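Local coordinates for protein mitochondrial association factor 1 (Toxoplasma gondii, PDB 6BXS) that is associated with the manipulation of host mitochondria by the parasite and probably folds as a macro domain, a fold known for binding ADP-ribose, at residues Leu9-Thr14 and Gly267-Glu272; Pro39-Arg44 and Glu162-Met167; Val109-Gly114 and Ala121-Tyr126; Ile214-Leu219 and Leu254-Glu259. All coordinates share one frame; numbering follows the deposited sequence.

Contact 1. Residues Leu9-Thr14 and Gly267-Glu272; sequences LTLRFT and GLMESE
Phe13 meets Leu268, Met269 and Glu272 where the edge strand 8-13 of the macro-domain sheet lies beneath helix 263-276, the last helix of the chain. The axes of the two short segments approach to 9.8 Å at 33°, close enough for a single layer of side chains to fill the gap. Phe13 and Glu272 bury the most surface in that layer. The CB of Phe13 starts beside the carboxylate of Glu272, and CG takes the position anti to its own carbonyl carbon, which swings the ring under the helix. Further out, CD2 rests 3.9 Å from CB of Glu272. At the edge of the ring, close to its plane, Phe13 CE2 meets Leu268 O at 3.6 Å, an oxygen already bonded by Glu272 N within the helix. The tip, Phe13 CZ, is pressed against Met269 CE at 3.3 Å; bends at chi2 and chi3 carry this methyl to the ring, which it meets obliquely. The same CE also touches Leu11 CD1 at 3.5 Å, so one methyl bridges two residues of the strand.

Beyond the apolar layer the end of the strand is met by a carboxylate. Glu272 turns at chi2 (75°), bringing this group to Thr14 N, while OE1 also accepts a bond from Cys15 N. Strand 19-24 pairs with the strand side, and Leu268 reaches Ala238 of helix 230-248. The one hydrogen bond assigned between the segments runs from Thr14 N to Glu272 OE2, 3.1 Å long and nearly straight, arriving on the syn lone pair of that oxygen.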
loop_
_atom_site.group_PDB
_atom_site.type_symbol
_atom_site.label_atom_id
_atom_site.label_comp_id
_atom_site.label_asym_id
_atom_site.label_seq_id
_atom_site.Cartn_x
_atom_site.Cartn_y
_atom_site.Cartn_z
ATOM N N LEU A 9 8.580 -4.835 -16.595
ATOM C CA LEU A 9 9.227 -3.743 -17.316
ATOM C C LEU A 9 9.914 -2.805 -16.332
ATOM O O LEU A 9 9.269 -2.235 -15.450
ATOM C CB LEU A 9 8.208 -2.975 -18.163
ATOM C CG LEU A 9 8.667 -1.656 -18.792
ATOM C CD1 LEU A 9 9.834 -1.869 -19.746
ATOM C CD2 LEU A 9 7.501 -0.985 -19.503
ATOM N N THR A 10 11.226 -2.648 -16.491
ATOM C CA THR A 10 12.027 -1.819 -15.598
ATOM C C THR A 10 12.521 -0.573 -16.326
ATOM O O THR A 10 13.118 -0.669 -17.401
ATOM C CB THR A 10 13.229 -2.601 -15.038
ATOM O OG1 THR A 10 12.765 -3.786 -14.381
ATOM C CG2 THR A 10 14.014 -1.754 -14.046
ATOM N N LEU A 11 12.266 0.591 -15.733
ATOM C CA LEU A 11 12.665 1.870 -16.310
ATOM C C LEU A 11 13.329 2.753 -15.260
ATOM O O LEU A 11 12.880 2.816 -14.117
ATOM C CB LEU A 11 11.453 2.587 -16.909
ATOM C CG LEU A 11 10.750 1.862 -18.060
ATOM C CD1 LEU A 11 9.466 2.583 -18.438
ATOM C CD2 LEU A 11 11.665 1.740 -19.267
ATOM N N ARG A 12 14.399 3.436 -15.660
ATOM C CA ARG A 12 15.143 4.303 -14.754
ATOM C C ARG A 12 14.604 5.725 -14.803
ATOM O O ARG A 12 14.283 6.238 -15.874
ATOM C CB ARG A 12 16.630 4.296 -15.105
ATOM C CG ARG A 12 17.481 5.161 -14.192
ATOM C CD ARG A 12 18.923 4.685 -14.188
ATOM N NE ARG A 12 19.048 3.377 -13.550
ATOM C CZ ARG A 12 20.042 2.522 -13.766
ATOM N NH1 ARG A 12 21.017 2.819 -14.616
ATOM N NH2 ARG A 12 20.059 1.357 -13.133
ATOM N N PHE A 13 14.513 6.355 -13.635
ATOM C CA PHE A 13 13.932 7.686 -13.515
ATOM C C PHE A 13 14.892 8.648 -12.836
ATOM O O PHE A 13 15.200 8.502 -11.654
ATOM C CB PHE A 13 12.618 7.617 -12.736
ATOM C CG PHE A 13 11.516 6.928 -13.480
ATOM C CD1 PHE A 13 11.391 5.550 -13.440
ATOM C CD2 PHE A 13 10.609 7.658 -14.228
ATOM C CE1 PHE A 13 10.378 4.914 -14.130
ATOM C CE2 PHE A 13 9.596 7.028 -14.917
ATOM C CZ PHE A 13 9.481 5.655 -14.870
ATOM N N THR A 14 15.363 9.633 -13.591
ATOM C CA THR A 14 16.274 10.628 -13.051
ATOM C C THR A 14 15.523 11.590 -12.134
ATOM O O THR A 14 16.124 12.237 -11.277
ATOM C CB THR A 14 16.980 11.422 -14.169
ATOM O OG1 THR A 14 17.993 12.259 -13.602
ATOM C CG2 THR A 14 15.989 12.279 -14.936
ATOM N N GLY A 267 1.917 8.344 -16.046
ATOM C CA GLY A 267 2.030 9.490 -15.163
ATOM C C GLY A 267 3.478 9.794 -14.832
ATOM O O GLY A 267 3.899 10.951 -14.842
ATOM N N LEU A 268 4.245 8.748 -14.544
ATOM C CA LEU A 268 5.652 8.905 -14.194
ATOM C C LEU A 268 6.505 9.220 -15.421
ATOM O O LEU A 268 7.477 9.967 -15.325
ATOM C CB LEU A 268 6.168 7.646 -13.495
ATOM C CG LEU A 268 5.949 7.611 -11.979
ATOM C CD1 LEU A 268 6.181 6.210 -11.425
ATOM C CD2 LEU A 268 6.856 8.614 -11.275
ATOM N N MET A 269 6.144 8.646 -16.567
ATOM C CA MET A 269 6.793 8.990 -17.832
ATOM C C MET A 269 6.695 10.491 -18.066
ATOM O O MET A 269 7.649 11.128 -18.512
ATOM C CB MET A 269 6.150 8.245 -19.005
ATOM C CG MET A 269 6.498 6.765 -19.107
ATOM S SD MET A 269 8.195 6.452 -19.631
ATOM C CE MET A 269 8.944 6.047 -18.061
ATOM N N GLU A 270 5.528 11.049 -17.760
ATOM C CA GLU A 270 5.285 12.474 -17.936
ATOM C C GLU A 270 6.122 13.297 -16.961
ATOM O O GLU A 270 6.635 14.356 -17.316
ATOM C CB GLU A 270 3.798 12.784 -17.754
ATOM C CG GLU A 270 3.425 14.233 -18.046
ATOM C CD GLU A 270 1.937 14.428 -18.281
ATOM O OE1 GLU A 270 1.289 13.524 -18.851
ATOM O OE2 GLU A 270 1.412 15.493 -17.890
ATOM N N SER A 271 6.261 12.801 -15.735
ATOM C CA SER A 271 7.087 13.464 -14.731
ATOM C C SER A 271 8.552 13.462 -15.154
ATOM O O SER A 271 9.261 14.451 -14.974
ATOM C CB SER A 271 6.932 12.786 -13.371
ATOM O OG SER A 271 5.699 13.133 -12.767
ATOM N N GLU A 272 8.996 12.340 -15.712
ATOM C CA GLU A 272 10.366 12.201 -16.193
ATOM C C GLU A 272 10.634 13.184 -17.326
ATOM O O GLU A 272 11.668 13.852 -17.353
ATOM C CB GLU A 272 10.620 10.765 -16.664
ATOM C CG GLU A 272 12.020 10.489 -17.204
ATOM C CD GLU A 272 13.071 10.394 -16.112
ATOM O OE1 GLU A 272 12.794 10.819 -14.971
ATOM O OE2 GLU A 272 14.175 9.882 -16.396
#

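Contact 2. Residues Pro39-Arg44 and Glu162-Met167; sequences PSPSKR and EMNDVM
Arg44 and Asp165 are brought together by two torsions: a bend at chi3 of Arg44 (44°) turns its guanidinium toward the 162-167 segment, and chi1 of Asp165 (64°) sets its carboxylate between its own backbone N and carbonyl carbon. Arg44 NH1 then reaches Asp165 OD1 at 2.6 Å, a salt bridge that uses the syn lone pair of the oxygen. Asp165 OD2 stays 4.1 Å from Arg44 NH1, so the grip is on a single oxygen; the guanidinium and carboxylate planes stand 75° apart. The other terminal nitrogen, Arg44 NH2, donates to Glu162 O at 3.2 Å from above the carbonyl plane, and a long ion pair to the Glu162 carboxylate adds a weaker pull. Near the guanidinium plane Val166 CG2 abuts Arg44 NH1 at 3.4 Å, while Met163 O lies over one face.

Away from the charges, Met163 stretches out along the loop until its SD sits 3.5 Å from Pro41 O, and Pro41 CG packs on Met163 CB at 3.8 Å. The ring of Pro41 also meets the amide oxygen of Asn164, whose ND2 is bonded to Asp38 O. Arg44 NE donates to Pro210 O, and Lys209 pairs with Asp165 OD2. The result is a salt-bridge network joining the loops that lead into strands 45-50 and 166-170, parallel neighbours in the mixed sheet of the macro domain.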
loop_
_atom_site.group_PDB
_atom_site.type_symbol
_atom_site.label_atom_id
_atom_site.label_comp_id
_atom_site.label_asym_id
_atom_site.label_seq_id
_atom_site.Cartn_x
_atom_site.Cartn_y
_atom_site.Cartn_z
ATOM N N PRO A 39 5.447 -16.806 -5.770
ATOM C CA PRO A 39 5.711 -18.042 -5.021
ATOM C C PRO A 39 7.193 -18.271 -4.725
ATOM O O PRO A 39 7.519 -18.983 -3.774
ATOM C CB PRO A 39 5.169 -19.136 -5.949
ATOM C CG PRO A 39 5.215 -18.543 -7.310
ATOM C CD PRO A 39 4.948 -17.081 -7.130
ATOM N N SER A 40 8.067 -17.673 -5.529
ATOM C CA SER A 40 9.509 -17.830 -5.359
ATOM C C SER A 40 10.219 -16.488 -5.501
ATOM O O SER A 40 10.887 -16.236 -6.502
ATOM C CB SER A 40 10.064 -18.830 -6.376
ATOM O OG SER A 40 9.512 -20.118 -6.172
ATOM N N PRO A 41 10.074 -15.619 -4.490
ATOM C CA PRO A 41 10.698 -14.295 -4.519
ATOM C C PRO A 41 12.184 -14.344 -4.187
ATOM O O PRO A 41 12.614 -15.217 -3.430
ATOM C CB PRO A 41 9.925 -13.529 -3.448
ATOM C CG PRO A 41 9.555 -14.578 -2.456
ATOM C CD PRO A 41 9.320 -15.842 -3.244
ATOM N N SER A 42 12.953 -13.417 -4.748
ATOM C CA SER A 42 14.376 -13.309 -4.447
ATOM C C SER A 42 14.616 -12.277 -3.350
ATOM O O SER A 42 15.689 -12.239 -2.745
ATOM C CB SER A 42 15.162 -12.938 -5.705
ATOM O OG SER A 42 14.609 -11.795 -6.334
ATOM N N LYS A 43 13.611 -11.442 -3.098
ATOM C CA LYS A 43 13.702 -10.418 -2.067
ATOM C C LYS A 43 12.364 -10.250 -1.354
ATOM O O LYS A 43 11.342 -10.791 -1.786
ATOM C CB LYS A 43 14.155 -9.089 -2.674
ATOM C CG LYS A 43 13.155 -8.470 -3.632
ATOM C CD LYS A 43 13.790 -7.378 -4.482
ATOM C CE LYS A 43 14.788 -7.954 -5.474
ATOM N NZ LYS A 43 15.062 -7.022 -6.600
ATOM N N ARG A 44 12.381 -9.499 -0.259
ATOM C CA ARG A 44 11.195 -9.323 0.567
ATOM C C ARG A 44 10.343 -8.164 0.060
ATOM O O ARG A 44 10.627 -6.998 0.339
ATOM C CB ARG A 44 11.590 -9.086 2.023
ATOM C CG ARG A 44 12.604 -10.088 2.568
ATOM C CD ARG A 44 12.913 -9.811 4.032
ATOM N NE ARG A 44 11.690 -9.521 4.773
ATOM C CZ ARG A 44 10.859 -10.446 5.246
ATOM N NH1 ARG A 44 9.764 -10.075 5.892
ATOM N NH2 ARG A 44 11.117 -11.736 5.080
ATOM N N GLU A 162 8.635 -17.402 3.583
ATOM C CA GLU A 162 9.036 -16.468 4.635
ATOM C C GLU A 162 9.162 -15.025 4.143
ATOM O O GLU A 162 8.939 -14.082 4.903
ATOM C CB GLU A 162 10.373 -16.915 5.240
ATOM C CG GLU A 162 10.790 -16.170 6.501
ATOM C CD GLU A 162 12.295 -15.999 6.605
ATOM O OE1 GLU A 162 12.862 -15.193 5.832
ATOM O OE2 GLU A 162 12.914 -16.672 7.457
ATOM N N MET A 163 9.519 -14.855 2.873
ATOM C CA MET A 163 9.777 -13.526 2.325
ATOM C C MET A 163 8.505 -12.747 1.986
ATOM O O MET A 163 8.577 -11.564 1.651
ATOM C CB MET A 163 10.642 -13.636 1.067
ATOM C CG MET A 163 12.057 -14.126 1.321
ATOM S SD MET A 163 13.054 -14.088 -0.180
ATOM C CE MET A 163 14.658 -14.555 0.470
ATOM N N ASN A 164 7.351 -13.406 2.075
ATOM C CA ASN A 164 6.078 -12.786 1.705
ATOM C C ASN A 164 5.218 -12.395 2.910
ATOM O O ASN A 164 4.016 -12.176 2.769
ATOM C CB ASN A 164 5.278 -13.734 0.802
ATOM C CG ASN A 164 5.941 -13.957 -0.543
ATOM O OD1 ASN A 164 6.714 -13.125 -1.013
ATOM N ND2 ASN A 164 5.630 -15.085 -1.174
ATOM N N ASP A 165 5.835 -12.285 4.083
ATOM C CA ASP A 165 5.079 -12.135 5.325
ATOM C C ASP A 165 4.964 -10.689 5.811
ATOM O O ASP A 165 4.731 -10.447 6.996
ATOM C CB ASP A 165 5.715 -12.991 6.421
ATOM C CG ASP A 165 7.112 -12.537 6.780
ATOM O OD1 ASP A 165 7.690 -11.717 6.035
ATOM O OD2 ASP A 165 7.638 -13.010 7.806
ATOM N N VAL A 166 5.139 -9.734 4.902
ATOM C CA VAL A 166 4.863 -8.331 5.201
ATOM C C VAL A 166 3.878 -7.763 4.190
ATOM O O VAL A 166 4.047 -7.932 2.982
ATOM C CB VAL A 166 6.140 -7.470 5.190
ATOM C CG1 VAL A 166 5.803 -6.007 5.465
ATOM C CG2 VAL A 166 7.137 -7.981 6.215
ATOM N N MET A 167 2.849 -7.091 4.698
ATOM C CA MET A 167 1.889 -6.397 3.853
ATOM C C MET A 167 1.697 -4.983 4.368
ATOM O O MET A 167 1.976 -4.693 5.531
ATOM C CB MET A 167 0.543 -7.131 3.818
ATOM C CG MET A 167 -0.184 -7.195 5.157
ATOM S SD MET A 167 -1.897 -7.751 5.008
ATOM C CE MET A 167 -2.682 -6.312 4.280
#

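Contact 3. Residues Val109-Gly114 and Ala121-Tyr126; sequences VEIDSG and ARSFAY
Arg122 grips Glu110 side-on, through NE and NH2 together. Both nitrogens converge on one oxygen, with Arg122 NE 2.5 Å and Arg122 NH2 2.6 Å from Glu110 OE2. That oxygen lies close to the guanidinium plane, yet the carboxylate itself is turned 80° against it; NH2 uses the anti lone pair, whereas NE comes from above the carboxylate plane. Through its third nitrogen, NH1, Arg122 forms a looser salt bridge with Asp112 OD1 at 3.4 Å, and a water accepts from NH1 while donating to OD1. Two carboxylates thus share one arginine.

These groups are aligned by the backbone of a beta hairpin. Val109 pairs with Ala125 and Ile111 with Ser123 as antiparallel hydrogen-bonded pairs, each closed by two N-H to O bonds; between them lies the non-hydrogen-bonded pair Glu110 and Phe124. The extended Glu110 chain, with CG anti to the backbone N, runs alongside the phenyl group, bringing OE1 of Glu110 to 3.2 Å from Phe124 CE2. On the other face Val109 CG2 touches Ala125 CB at 3.7 Å. Past the strand, Asp112 centres an inverse gamma turn, after which Ser113 OG and Ser123 OG share a 2.8 Å hydrogen bond.

Further out, His150 ND1 bonds Ser123 OG and Tyr200 meets the Phe124 ring edge-to-face. Leu97 of helix 83-103 covers the face of Ile111, Ser123 and Ala125, and strand 147-152 flanks the hairpin, where Ala121 and Arg122 both face Ile151 in a classic beta bulge.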
loop_
_atom_site.group_PDB
_atom_site.type_symbol
_atom_site.label_atom_id
_atom_site.label_comp_id
_atom_site.label_asym_id
_atom_site.label_seq_id
_atom_site.Cartn_x
_atom_site.Cartn_y
_atom_site.Cartn_z
ATOM N N VAL A 109 3.845 3.828 15.081
ATOM C CA VAL A 109 3.266 3.252 16.290
ATOM C C VAL A 109 3.094 1.753 16.094
ATOM O O VAL A 109 3.211 1.250 14.975
ATOM C CB VAL A 109 1.922 3.910 16.656
ATOM C CG1 VAL A 109 2.148 5.375 17.001
ATOM C CG2 VAL A 109 0.910 3.771 15.527
ATOM N N GLU A 110 2.808 1.041 17.181
ATOM C CA GLU A 110 2.991 -0.404 17.196
ATOM C C GLU A 110 2.186 -1.109 18.287
ATOM O O GLU A 110 2.018 -0.586 19.387
ATOM C CB GLU A 110 4.483 -0.702 17.372
ATOM C CG GLU A 110 4.884 -2.160 17.320
ATOM C CD GLU A 110 6.367 -2.345 17.604
ATOM O OE1 GLU A 110 7.174 -1.500 17.158
ATOM O OE2 GLU A 110 6.730 -3.328 18.283
ATOM N N ILE A 111 1.693 -2.300 17.960
ATOM C CA ILE A 111 1.087 -3.196 18.942
ATOM C C ILE A 111 1.399 -4.642 18.571
ATOM O O ILE A 111 1.531 -4.975 17.392
ATOM C CB ILE A 111 -0.450 -3.018 19.048
ATOM C CG1 ILE A 111 -1.116 -3.106 17.671
ATOM C CG2 ILE A 111 -0.801 -1.701 19.733
ATOM C CD1 ILE A 111 -1.698 -4.463 17.361
ATOM N N ASP A 112 1.523 -5.496 19.581
ATOM C CA ASP A 112 1.832 -6.903 19.356
ATOM C C ASP A 112 0.556 -7.697 19.096
ATOM O O ASP A 112 0.035 -8.369 19.988
ATOM C CB ASP A 112 2.590 -7.481 20.552
ATOM C CG ASP A 112 3.035 -8.912 20.326
ATOM O OD1 ASP A 112 3.026 -9.372 19.163
ATOM O OD2 ASP A 112 3.405 -9.576 21.314
ATOM N N SER A 113 0.059 -7.615 17.867
ATOM C CA SER A 113 -1.184 -8.280 17.496
ATOM C C SER A 113 -1.075 -9.802 17.588
ATOM O O SER A 113 -2.080 -10.494 17.759
ATOM C CB SER A 113 -1.597 -7.870 16.079
ATOM O OG SER A 113 -0.509 -7.987 15.180
ATOM N N GLY A 114 0.148 -10.316 17.485
ATOM C CA GLY A 114 0.382 -11.750 17.509
ATOM C C GLY A 114 -0.009 -12.410 18.818
ATOM O O GLY A 114 -0.166 -13.629 18.885
ATOM N N ALA A 121 1.106 -11.175 13.177
ATOM C CA ALA A 121 2.145 -11.358 14.189
ATOM C C ALA A 121 2.447 -10.045 14.902
ATOM O O ALA A 121 2.624 -10.009 16.119
ATOM C CB ALA A 121 3.408 -11.912 13.556
ATOM N N ARG A 122 2.525 -8.972 14.123
ATOM C CA ARG A 122 2.763 -7.643 14.667
ATOM C C ARG A 122 2.207 -6.604 13.706
ATOM O O ARG A 122 2.221 -6.809 12.491
ATOM C CB ARG A 122 4.252 -7.417 14.910
ATOM C CG ARG A 122 4.545 -6.307 15.903
ATOM C CD ARG A 122 5.827 -6.569 16.656
ATOM N NE ARG A 122 5.980 -5.670 17.801
ATOM C CZ ARG A 122 5.901 -6.030 19.082
ATOM N NH1 ARG A 122 5.680 -7.292 19.432
ATOM N NH2 ARG A 122 6.056 -5.113 20.027
ATOM N N SER A 123 1.712 -5.496 14.251
ATOM C CA SER A 123 1.021 -4.491 13.451
ATOM C C SER A 123 1.522 -3.086 13.746
ATOM O O SER A 123 1.712 -2.711 14.904
ATOM C CB SER A 123 -0.486 -4.567 13.696
ATOM O OG SER A 123 -0.980 -5.855 13.381
ATOM N N PHE A 124 1.721 -2.317 12.680
ATOM C CA PHE A 124 2.255 -0.965 12.772
ATOM C C PHE A 124 1.324 0.014 12.076
ATOM O O PHE A 124 0.491 -0.383 11.265
ATOM C CB PHE A 124 3.648 -0.889 12.137
ATOM C CG PHE A 124 4.646 -1.844 12.731
ATOM C CD1 PHE A 124 4.629 -3.188 12.395
ATOM C CD2 PHE A 124 5.614 -1.394 13.612
ATOM C CE1 PHE A 124 5.551 -4.065 12.937
ATOM C CE2 PHE A 124 6.538 -2.267 14.155
ATOM C CZ PHE A 124 6.508 -3.601 13.817
ATOM N N ALA A 125 1.475 1.296 12.390
ATOM C CA ALA A 125 0.749 2.346 11.688
ATOM C C ALA A 125 1.575 3.628 11.636
ATOM O O ALA A 125 2.481 3.833 12.443
ATOM C CB ALA A 125 -0.589 2.600 12.343
ATOM N N TYR A 126 1.243 4.489 10.680
ATOM C CA TYR A 126 2.003 5.705 10.428
ATOM C C TYR A 126 1.157 6.657 9.594
ATOM O O TYR A 126 0.556 6.248 8.600
ATOM C CB TYR A 126 3.318 5.362 9.712
ATOM C CG TYR A 126 4.205 6.541 9.345
ATOM C CD1 TYR A 126 3.902 7.363 8.265
ATOM C CD2 TYR A 126 5.367 6.804 10.056
ATOM C CE1 TYR A 126 4.716 8.430 7.924
ATOM C CE2 TYR A 126 6.190 7.866 9.719
ATOM C CZ TYR A 126 5.859 8.675 8.653
ATOM O OH TYR A 126 6.675 9.732 8.313
HETATM O O HOH W 1 5.641 -9.998 17.820
#

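Contact 4. Residues Ile214-Leu219 and Leu254-Glu259; sequences IRLPLL and LQFMYE
Gln255 N bonds Ile214 O, and Leu216 N bonds Gln255 O in the alternating backbone pattern of parallel strands. The series continues just past the strand ends, where Met257 N meets Leu216 O at 2.7 Å in an almost straight bond.

Polar side chains occupy the face of Arg215 and Gln255. Arg215 approaches side-on, its NE 3.0 Å and its NH2 3.1 Å from Gln255 OE1. The oxygen lies in the guanidinium plane, within reach of both donors; the flat groups are 26° apart. Asp38 and Pro35 take further guanidinium bonds, and Gln255 NE2 is held by Glu253. On this face Met257 CG packs on Arg215 CG at 3.5 Å.

Apolar contacts fill the other face, toward helix 230-248 of this beta-alpha-beta unit. Ile214 CD1 and Leu254 CD2 are tight at 3.4 Å, their chains side by side. Leu216 CD1 lies 3.8 Å from Phe256 CE1, approaching that ring obliquely.

The chemistry implies a buried pair of strands with two unlike faces: one formed by the apolar chains of Ile214, Leu216, Leu254 and Phe256, the other carrying the Arg215 and Gln255 pair, in which Gln255 OE1 is satisfied twice by a cation whose charge is probably balanced by Asp38.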
loop_
_atom_site.group_PDB
_atom_site.type_symbol
_atom_site.label_atom_id
_atom_site.label_comp_id
_atom_site.label_asym_id
_atom_site.label_seq_id
_atom_site.Cartn_x
_atom_site.Cartn_y
_atom_site.Cartn_z
ATOM N N ILE A 214 8.442 -2.505 -2.337
ATOM C CA ILE A 214 7.002 -2.375 -2.157
ATOM C C ILE A 214 6.278 -2.474 -3.496
ATOM O O ILE A 214 6.650 -1.819 -4.472
ATOM C CB ILE A 214 6.621 -1.052 -1.454
ATOM C CG1 ILE A 214 7.359 0.135 -2.076
ATOM C CG2 ILE A 214 6.936 -1.147 0.032
ATOM C CD1 ILE A 214 6.905 1.480 -1.532
ATOM N N ARG A 215 5.248 -3.315 -3.525
ATOM C CA ARG A 215 4.432 -3.522 -4.714
ATOM C C ARG A 215 3.134 -2.732 -4.587
ATOM O O ARG A 215 2.300 -3.028 -3.729
ATOM C CB ARG A 215 4.148 -5.014 -4.907
ATOM C CG ARG A 215 3.322 -5.353 -6.135
ATOM C CD ARG A 215 3.357 -6.850 -6.418
ATOM N NE ARG A 215 4.711 -7.319 -6.712
ATOM C CZ ARG A 215 5.036 -8.585 -6.953
ATOM N NH1 ARG A 215 4.108 -9.534 -6.939
ATOM N NH2 ARG A 215 6.297 -8.908 -7.209
ATOM N N LEU A 216 2.974 -1.732 -5.448
ATOM C CA LEU A 216 1.880 -0.771 -5.339
ATOM C C LEU A 216 0.824 -0.945 -6.426
ATOM O O LEU A 216 1.159 -1.234 -7.574
ATOM C CB LEU A 216 2.427 0.657 -5.415
ATOM C CG LEU A 216 3.461 1.057 -4.364
ATOM C CD1 LEU A 216 4.198 2.315 -4.786
ATOM C CD2 LEU A 216 2.778 1.264 -3.031
ATOM N N PRO A 217 -0.458 -0.766 -6.069
ATOM C CA PRO A 217 -1.473 -0.567 -7.103
ATOM C C PRO A 217 -1.524 0.905 -7.492
ATOM O O PRO A 217 -0.812 1.706 -6.884
ATOM C CB PRO A 217 -2.762 -1.003 -6.411
ATOM C CG PRO A 217 -2.537 -0.611 -4.991
ATOM C CD PRO A 217 -1.065 -0.841 -4.726
ATOM N N LEU A 218 -2.338 1.260 -8.479
ATOM C CA LEU A 218 -2.633 2.665 -8.724
ATOM C C LEU A 218 -3.708 3.097 -7.735
ATOM O O LEU A 218 -4.896 2.852 -7.946
ATOM C CB LEU A 218 -3.092 2.901 -10.160
ATOM C CG LEU A 218 -3.437 4.357 -10.489
ATOM C CD1 LEU A 218 -2.180 5.218 -10.556
ATOM C CD2 LEU A 218 -4.227 4.439 -11.785
ATOM N N LEU A 219 -3.281 3.730 -6.648
ATOM C CA LEU A 219 -4.188 4.118 -5.577
ATOM C C LEU A 219 -5.233 5.115 -6.063
ATOM O O LEU A 219 -4.948 5.975 -6.896
ATOM C CB LEU A 219 -3.397 4.704 -4.407
ATOM C CG LEU A 219 -2.521 3.692 -3.667
ATOM C CD1 LEU A 219 -1.456 4.398 -2.848
ATOM C CD2 LEU A 219 -3.374 2.800 -2.779
ATOM N N LEU A 254 10.671 0.233 -5.834
ATOM C CA LEU A 254 9.277 0.480 -6.186
ATOM C C LEU A 254 8.814 -0.431 -7.321
ATOM O O LEU A 254 9.472 -0.534 -8.359
ATOM C CB LEU A 254 9.072 1.942 -6.591
ATOM C CG LEU A 254 9.238 3.008 -5.507
ATOM C CD1 LEU A 254 9.049 4.392 -6.107
ATOM C CD2 LEU A 254 8.260 2.788 -4.370
ATOM N N GLN A 255 7.680 -1.090 -7.104
ATOM C CA GLN A 255 7.025 -1.886 -8.134
ATOM C C GLN A 255 5.572 -1.449 -8.252
ATOM O O GLN A 255 4.901 -1.241 -7.241
ATOM C CB GLN A 255 7.093 -3.378 -7.809
ATOM C CG GLN A 255 8.479 -3.897 -7.492
ATOM C CD GLN A 255 8.470 -5.370 -7.135
ATOM O OE1 GLN A 255 7.413 -6.002 -7.080
ATOM N NE2 GLN A 255 9.649 -5.928 -6.891
ATOM N N PHE A 256 5.092 -1.309 -9.485
ATOM C CA PHE A 256 3.699 -0.954 -9.733
ATOM C C PHE A 256 2.955 -2.089 -10.421
ATOM O O PHE A 256 3.400 -2.613 -11.442
ATOM C CB PHE A 256 3.610 0.320 -10.573
ATOM C CG PHE A 256 3.907 1.570 -9.801
ATOM C CD1 PHE A 256 2.916 2.190 -9.061
ATOM C CD2 PHE A 256 5.176 2.123 -9.809
ATOM C CE1 PHE A 256 3.185 3.339 -8.343
ATOM C CE2 PHE A 256 5.449 3.273 -9.094
ATOM C CZ PHE A 256 4.452 3.881 -8.359
ATOM N N MET A 257 1.815 -2.458 -9.847
ATOM C CA MET A 257 0.972 -3.506 -10.402
ATOM C C MET A 257 0.300 -3.013 -11.676
ATOM O O MET A 257 0.328 -1.818 -11.975
ATOM C CB MET A 257 -0.074 -3.944 -9.378
ATOM C CG MET A 257 0.525 -4.422 -8.065
ATOM S SD MET A 257 -0.694 -4.612 -6.755
ATOM C CE MET A 257 -1.720 -5.914 -7.434
ATOM N N TYR A 258 -0.314 -3.930 -12.415
ATOM C CA TYR A 258 -0.851 -3.606 -13.729
ATOM C C TYR A 258 -2.341 -3.295 -13.707
ATOM O O TYR A 258 -3.117 -3.950 -13.014
ATOM C CB TYR A 258 -0.601 -4.757 -14.702
ATOM C CG TYR A 258 -1.110 -4.478 -16.099
ATOM C CD1 TYR A 258 -0.348 -3.751 -17.004
ATOM C CD2 TYR A 258 -2.357 -4.933 -16.509
ATOM C CE1 TYR A 258 -0.810 -3.492 -18.282
ATOM C CE2 TYR A 258 -2.828 -4.677 -17.784
ATOM C CZ TYR A 258 -2.050 -3.957 -18.666
ATOM O OH TYR A 258 -2.513 -3.700 -19.936
ATOM N N GLU A 259 -2.720 -2.276 -14.471
ATOM C CA GLU A 259 -4.111 -2.055 -14.840
ATOM C C GLU A 259 -4.135 -1.630 -16.311
ATOM O O GLU A 259 -3.204 -0.969 -16.778
ATOM C CB GLU A 259 -4.774 -1.015 -13.928
ATOM C CG GLU A 259 -3.983 0.271 -13.707
ATOM C CD GLU A 259 -4.193 1.306 -14.796
ATOM O OE1 GLU A 259 -5.245 1.277 -15.471
ATOM O OE2 GLU A 259 -3.301 2.160 -14.968
#

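Overall arrangement
All four contacts reach one mixed sheet, at different depths. Contact 4 is the most buried, lying on adjacent central strands about 8 Å from the chain centre, and its apolar face continues into contact 1, where Leu268 CD1 packs 3.8 Å from Phe256 CE2. Contacts 1 and 3 involve the two outermost strands and lie on opposite sides of the centre, about 34 Å apart between centres. Contact 2 also lies off-centre, at loops entering inner strands. Backbone pairing governs contacts 3 and 4, antiparallel in one and parallel in the other, whereas contacts 1 and 2 depend on side chains meeting each other and the backbone. Arginine bonds acidic partners in contacts 2 and 3 but an amide across contact 4.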